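Local coordinates for protein phosphatidylserine synthase (Haemophilus influenzae, PDB 3HSI) that belongs to the phospholipase D superfamily of enzymes and is built from two alpha/beta halves, each with a sequence region of that family, at residues V152-A157 with D185-F190. Residues are numbered along the deposited sequence; the frame is centred on the assembly and turned at random.
Sequences VLYSGA and DSMVNF
Met187, a selenomethionine on helix 181-195, lays its selenium against both methyl branches of Val152 on strand 151-155. CG1 and CG2 of Val152 each lie 3.8 Å from SE of Met187, so the large, polarisable atom straddles the fork of the valine. The two side chains cross at about a right angle. With CG of Met187 set anti to the carbonyl carbon (chi1 -66°), the chain runs out from the helix almost straight as far as selenium and bends only at chi3, 92°. That last turn carries the terminal methyl toward Tyr154, two residues along the strand: CE of Met187 stands 4.3 Å from CD1 of Tyr154, at the rim of the ring and near its plane, a looser touch than the one on the valine. One long, unbranched side chain thus spans two same-face strand positions, across backbones whose nearest CA atoms, those of Val152 and Met187, are 8.5 Å apart. No hydrogen bond joins the segments, and all three touching residues are buried. OH of Tyr154 is hydrogen-bonded to OD1 of Asn393, while Leu395 touches both the tyrosine and Met187. Ser155 OG accepts from Ala157 N at 3.1 Å, an ST turn. Strand 151-155, which lies in the phospholipase D active-site sequence motif, thus has helix 35-48 against Leu153 and Ser155 on one face and, on the other, helix 181-195 with strand 391-398 of the second sheet, a layering of helices and sheets characteristic of the two-sheet phospholipase D fold.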
# COMPACT_ATOMS: atom_id res chain seq x y z
N VAL C 152 28.30 -17.09 8.19
CA VAL C 152 27.38 -16.11 7.65
C VAL C 152 28.13 -14.96 6.95
O VAL C 152 29.02 -14.34 7.54
CB VAL C 152 26.42 -15.55 8.71
CG1 VAL C 152 25.54 -14.47 8.12
CG2 VAL C 152 25.53 -16.66 9.27
N LEU C 153 27.77 -14.69 5.70
CA LEU C 153 28.23 -13.49 5.01
C LEU C 153 27.01 -12.59 4.84
O LEU C 153 26.09 -12.92 4.10
CB LEU C 153 28.88 -13.84 3.67
CG LEU C 153 29.63 -12.74 2.91
CD1 LEU C 153 30.75 -12.10 3.75
CD2 LEU C 153 30.23 -13.26 1.58
N TYR C 154 26.98 -11.49 5.56
CA TYR C 154 25.81 -10.63 5.59
C TYR C 154 26.09 -9.33 4.84
O TYR C 154 27.11 -8.68 5.09
CB TYR C 154 25.36 -10.35 7.03
CG TYR C 154 23.98 -9.73 7.13
CD1 TYR C 154 22.85 -10.53 7.33
CD2 TYR C 154 23.79 -8.34 7.00
CE1 TYR C 154 21.57 -9.96 7.40
CE2 TYR C 154 22.54 -7.77 7.06
CZ TYR C 154 21.43 -8.58 7.26
OH TYR C 154 20.18 -8.01 7.32
N SER C 155 25.17 -8.93 3.96
CA SER C 155 25.33 -7.72 3.18
C SER C 155 24.03 -7.30 2.52
O SER C 155 23.19 -8.15 2.18
CB SER C 155 26.36 -7.92 2.07
OG SER C 155 26.52 -6.71 1.37
N GLY C 156 23.90 -6.01 2.27
CA GLY C 156 22.72 -5.51 1.53
C GLY C 156 22.83 -5.79 0.03
O GLY C 156 21.87 -5.56 -0.71
N ALA C 157 23.98 -6.32 -0.41
CA ALA C 157 24.33 -6.44 -1.85
C ALA C 157 23.59 -7.58 -2.53
O ALA C 157 23.42 -8.65 -1.93
CB ALA C 157 25.82 -6.65 -2.01
N ASP C 185 23.07 -21.89 11.86
CA ASP C 185 21.93 -22.81 12.00
C ASP C 185 20.62 -22.02 12.16
O ASP C 185 19.62 -22.38 11.60
CB ASP C 185 22.12 -23.73 13.19
CG ASP C 185 23.19 -24.79 12.95
OD1 ASP C 185 23.66 -24.97 11.79
OD2 ASP C 185 23.57 -25.44 13.95
N SER C 186 20.65 -20.91 12.87
CA SER C 186 19.43 -20.13 13.10
C SER C 186 18.90 -19.52 11.81
O SER C 186 17.69 -19.45 11.60
CB SER C 186 19.71 -19.01 14.10
OG SER C 186 18.56 -18.19 14.25
N MSE C 187 19.82 -19.07 10.96
CA MSE C 187 19.44 -18.43 9.72
C MSE C 187 18.85 -19.43 8.68
O MSE C 187 17.78 -19.19 8.07
CB MSE C 187 20.61 -17.59 9.21
CG MSE C 187 20.87 -16.43 10.18
SE MSE C 187 22.07 -15.11 9.45
CE MSE C 187 20.69 -13.95 8.65
N VAL C 188 19.51 -20.56 8.55
CA VAL C 188 19.04 -21.65 7.72
C VAL C 188 17.69 -22.20 8.21
O VAL C 188 16.84 -22.55 7.41
CB VAL C 188 20.09 -22.79 7.70
CG1 VAL C 188 19.50 -24.09 7.09
CG2 VAL C 188 21.38 -22.31 7.02
N ASN C 189 17.51 -22.31 9.53
CA ASN C 189 16.24 -22.74 10.08
C ASN C 189 15.09 -21.78 9.71
O ASN C 189 13.99 -22.23 9.34
CB ASN C 189 16.32 -22.94 11.59
CG ASN C 189 17.03 -24.23 11.95
OD1 ASN C 189 17.15 -25.14 11.15
ND2 ASN C 189 17.47 -24.32 13.19
N PHE C 190 15.36 -20.49 9.77
CA PHE C 190 14.36 -19.46 9.40
C PHE C 190 13.95 -19.64 7.95
O PHE C 190 12.75 -19.60 7.59
CB PHE C 190 14.92 -18.04 9.64
CG PHE C 190 13.96 -16.95 9.25
CD1 PHE C 190 12.88 -16.63 10.06
CD2 PHE C 190 14.09 -16.29 8.03
CE1 PHE C 190 11.96 -15.64 9.68
CE2 PHE C 190 13.15 -15.29 7.64
CZ PHE C 190 12.11 -14.97 8.46